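Local coordinates for malate dehydrogenase (Naegleria fowleri, PDB 6UM4), which probably catalyses the reversible, NAD-dependent interconversion of malate and oxaloacetate, at residues L113-G124 against D337-L348. Numbering follows the deposited sequence.
Sequences LLFRIANGEMLG and DAAIKHMHDWVL
M122 and H344 mark the nearest backbone approach, 4.8 Å between their CA atoms, while the axes of helix 113-118 and helix 337-348 come within 9.7 Å and run roughly the same way, 37° apart. Between them sits I340. Its CD1 presses on L113 CD1 at a tight 3.5 Å and also meets I117 CG1 and the CB atoms of R116 and M122; A339 CB adds to the cover of L113 CD1. With CG anti to its backbone N (chi1 -175°), M122 lies alongside M343, the two side chains pointing the same way, M122 SD 3.5 Å from M343 CB. The pairing joins two domains: helix 108-118 follows the first strand, 98-102, of the Rossmann-type NAD-binding domain, whereas helix 332-348 comes from the C-terminal domain and also packs on strand 218-221. At the polar edge, R116 bends at chi3 and grips D337 end-on, NH1 and NH2 both reaching OD1 (NH1 at 2.9 Å), the guanidinium and carboxylate planes 31° apart. The NE and NH2 side of the same guanidinium takes E121, NE nearly straight to E121 OE1 and NH2 to E121 OE2 at 2.6 Å, so NH2 is shared between the two carboxylates. K341 NZ bonds D337 OD2, and also G153 O of the second subunit, tying this charge network to the dimer interface. Farther along, M122 O receives a CA-H...O contact from H344, and L123 CD2 touches V347 CG2 at 3.9 Å.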
# COMPACT_ATOMS: atom_id res chain seq x y z
N LEU A 113 -0.99 -4.54 3.22
CA LEU A 113 -0.10 -5.62 2.82
C LEU A 113 -0.50 -6.25 1.48
O LEU A 113 0.35 -6.52 0.62
CB LEU A 113 -0.09 -6.70 3.90
CG LEU A 113 0.81 -7.87 3.57
CD1 LEU A 113 2.22 -7.52 4.00
CD2 LEU A 113 0.33 -9.11 4.29
N LEU A 114 -1.78 -6.57 1.32
CA LEU A 114 -2.14 -7.47 0.23
C LEU A 114 -1.87 -6.82 -1.13
O LEU A 114 -1.42 -7.49 -2.07
CB LEU A 114 -3.59 -7.90 0.37
CG LEU A 114 -3.88 -8.71 1.65
CD1 LEU A 114 -5.38 -8.97 1.76
CD2 LEU A 114 -3.08 -10.01 1.74
N PHE A 115 -2.11 -5.49 -1.25
CA PHE A 115 -1.86 -4.82 -2.52
C PHE A 115 -0.38 -4.77 -2.86
O PHE A 115 -0.01 -4.82 -4.04
CB PHE A 115 -2.45 -3.38 -2.52
CG PHE A 115 -3.95 -3.32 -2.71
CD1 PHE A 115 -4.50 -3.02 -3.94
CD2 PHE A 115 -4.81 -3.59 -1.65
CE1 PHE A 115 -5.87 -2.98 -4.12
CE2 PHE A 115 -6.17 -3.57 -1.81
CZ PHE A 115 -6.71 -3.26 -3.06
N ARG A 116 0.49 -4.73 -1.85
CA ARG A 116 1.93 -4.75 -2.07
C ARG A 116 2.47 -6.17 -2.17
O ARG A 116 3.67 -6.37 -2.38
CB ARG A 116 2.66 -3.96 -0.95
CG ARG A 116 2.25 -2.48 -0.97
CD ARG A 116 2.89 -1.68 0.15
NE ARG A 116 4.32 -1.53 -0.10
CZ ARG A 116 5.18 -0.99 0.76
NH1 ARG A 116 4.76 -0.55 1.94
NH2 ARG A 116 6.46 -0.90 0.44
N ILE A 117 1.60 -7.16 -2.03
CA ILE A 117 1.88 -8.49 -2.56
C ILE A 117 1.38 -8.62 -4.00
O ILE A 117 2.13 -9.01 -4.90
CB ILE A 117 1.24 -9.56 -1.65
CG1 ILE A 117 1.87 -9.55 -0.26
CG2 ILE A 117 1.40 -10.96 -2.24
CD1 ILE A 117 1.08 -10.40 0.70
N ALA A 118 0.13 -8.23 -4.24
CA ALA A 118 -0.46 -8.43 -5.56
C ALA A 118 0.29 -7.65 -6.63
O ALA A 118 0.31 -8.07 -7.79
CB ALA A 118 -1.93 -8.03 -5.54
N ASN A 119 0.92 -6.53 -6.26
CA ASN A 119 1.62 -5.72 -7.25
C ASN A 119 2.95 -6.31 -7.67
O ASN A 119 3.58 -5.77 -8.58
CB ASN A 119 1.82 -4.27 -6.72
CG ASN A 119 2.80 -4.19 -5.54
OD1 ASN A 119 3.19 -5.21 -4.98
ND2 ASN A 119 3.16 -2.96 -5.11
N GLY A 120 3.36 -7.41 -7.06
CA GLY A 120 4.65 -8.02 -7.34
C GLY A 120 5.82 -7.50 -6.50
O GLY A 120 6.95 -7.94 -6.72
N GLU A 121 5.57 -6.59 -5.55
CA GLU A 121 6.67 -5.99 -4.78
C GLU A 121 7.30 -6.99 -3.81
O GLU A 121 8.53 -7.05 -3.67
CB GLU A 121 6.18 -4.75 -4.03
CG GLU A 121 7.25 -4.01 -3.20
CD GLU A 121 6.66 -2.82 -2.46
OE1 GLU A 121 5.44 -2.56 -2.65
OE2 GLU A 121 7.39 -2.15 -1.69
N MET A 122 6.48 -7.78 -3.13
CA MET A 122 7.02 -8.67 -2.11
C MET A 122 7.91 -9.75 -2.71
O MET A 122 9.01 -10.00 -2.19
CB MET A 122 5.89 -9.31 -1.30
CG MET A 122 6.44 -10.14 -0.15
SD MET A 122 5.17 -10.68 0.99
CE MET A 122 4.57 -12.13 0.13
N LEU A 123 7.49 -10.37 -3.81
CA LEU A 123 8.19 -11.53 -4.33
C LEU A 123 8.82 -11.33 -5.69
O LEU A 123 9.48 -12.26 -6.19
CB LEU A 123 7.25 -12.75 -4.39
CG LEU A 123 6.67 -13.23 -3.05
CD1 LEU A 123 5.79 -14.48 -3.19
CD2 LEU A 123 7.79 -13.45 -2.02
N GLY A 124 8.64 -10.18 -6.33
CA GLY A 124 9.26 -9.93 -7.62
C GLY A 124 8.22 -9.82 -8.73
O GLY A 124 7.17 -10.48 -8.72
N ASP A 337 4.32 -2.47 5.75
CA ASP A 337 5.57 -2.20 5.04
C ASP A 337 6.72 -3.07 5.57
O ASP A 337 7.52 -3.59 4.79
CB ASP A 337 5.94 -0.73 5.16
CG ASP A 337 7.26 -0.42 4.50
OD1 ASP A 337 7.27 -0.24 3.26
OD2 ASP A 337 8.28 -0.35 5.22
N ALA A 338 6.85 -3.18 6.89
CA ALA A 338 7.90 -4.03 7.46
C ALA A 338 7.71 -5.49 7.07
O ALA A 338 8.69 -6.21 6.84
CB ALA A 338 7.92 -3.88 8.98
N ALA A 339 6.46 -5.97 7.04
CA ALA A 339 6.21 -7.35 6.61
C ALA A 339 6.61 -7.55 5.16
O ALA A 339 7.25 -8.54 4.80
CB ALA A 339 4.74 -7.73 6.81
N ILE A 340 6.24 -6.62 4.28
CA ILE A 340 6.69 -6.73 2.90
C ILE A 340 8.22 -6.81 2.87
O ILE A 340 8.80 -7.70 2.25
CB ILE A 340 6.16 -5.56 2.06
CG1 ILE A 340 4.63 -5.63 1.95
CG2 ILE A 340 6.75 -5.61 0.66
CD1 ILE A 340 4.11 -6.85 1.17
N LYS A 341 8.89 -5.90 3.59
CA LYS A 341 10.35 -5.91 3.56
C LYS A 341 10.91 -7.22 4.14
O LYS A 341 11.87 -7.79 3.61
CB LYS A 341 10.92 -4.70 4.30
CG LYS A 341 10.83 -3.35 3.53
CD LYS A 341 11.37 -2.22 4.40
CE LYS A 341 11.63 -0.94 3.61
NZ LYS A 341 10.38 -0.17 3.30
N HIS A 342 10.35 -7.68 5.26
CA HIS A 342 10.83 -8.92 5.87
C HIS A 342 10.73 -10.09 4.89
O HIS A 342 11.69 -10.83 4.69
CB HIS A 342 10.04 -9.20 7.15
CG HIS A 342 10.40 -10.51 7.80
ND1 HIS A 342 10.93 -10.59 9.07
CD2 HIS A 342 10.28 -11.79 7.37
CE1 HIS A 342 11.14 -11.86 9.39
NE2 HIS A 342 10.76 -12.61 8.37
N MET A 343 9.55 -10.28 4.28
CA MET A 343 9.39 -11.41 3.35
C MET A 343 10.25 -11.23 2.11
O MET A 343 10.88 -12.18 1.63
CB MET A 343 7.92 -11.57 2.95
CG MET A 343 7.05 -12.01 4.08
SD MET A 343 7.68 -13.55 4.73
CE MET A 343 7.78 -14.57 3.24
N HIS A 344 10.27 -10.01 1.57
CA HIS A 344 11.04 -9.74 0.37
C HIS A 344 12.51 -10.11 0.55
O HIS A 344 13.09 -10.81 -0.29
CB HIS A 344 10.91 -8.26 -0.00
CG HIS A 344 11.86 -7.84 -1.07
ND1 HIS A 344 13.18 -7.54 -0.81
CD2 HIS A 344 11.71 -7.74 -2.41
CE1 HIS A 344 13.79 -7.24 -1.94
NE2 HIS A 344 12.92 -7.35 -2.93
N ASP A 345 13.13 -9.63 1.64
CA ASP A 345 14.52 -9.95 1.94
C ASP A 345 14.71 -11.44 2.24
O ASP A 345 15.71 -12.04 1.82
CB ASP A 345 15.00 -9.09 3.12
CG ASP A 345 15.00 -7.58 2.79
OD1 ASP A 345 14.77 -7.21 1.61
OD2 ASP A 345 15.25 -6.75 3.70
N TRP A 346 13.76 -12.07 2.94
CA TRP A 346 13.86 -13.51 3.22
C TRP A 346 13.97 -14.31 1.92
O TRP A 346 14.77 -15.24 1.82
CB TRP A 346 12.63 -13.95 4.02
CG TRP A 346 12.79 -15.21 4.86
CD1 TRP A 346 13.88 -16.03 4.94
CD2 TRP A 346 11.82 -15.76 5.77
NE1 TRP A 346 13.65 -17.05 5.84
CE2 TRP A 346 12.40 -16.91 6.37
CE3 TRP A 346 10.51 -15.40 6.14
CZ2 TRP A 346 11.72 -17.69 7.31
CZ3 TRP A 346 9.84 -16.17 7.09
CH2 TRP A 346 10.44 -17.32 7.65
N VAL A 347 13.18 -13.93 0.91
CA VAL A 347 13.11 -14.66 -0.35
C VAL A 347 14.16 -14.20 -1.35
O VAL A 347 14.77 -15.02 -2.04
CB VAL A 347 11.69 -14.51 -0.94
CG1 VAL A 347 11.61 -15.08 -2.34
CG2 VAL A 347 10.66 -15.12 -0.01
N LEU A 348 14.39 -12.89 -1.48
CA LEU A 348 15.26 -12.39 -2.53
C LEU A 348 16.61 -11.90 -2.02
O LEU A 348 17.49 -11.61 -2.85
CB LEU A 348 14.56 -11.26 -3.30
CG LEU A 348 13.25 -11.70 -3.98
CD1 LEU A 348 12.49 -10.51 -4.55
CD2 LEU A 348 13.49 -12.75 -5.06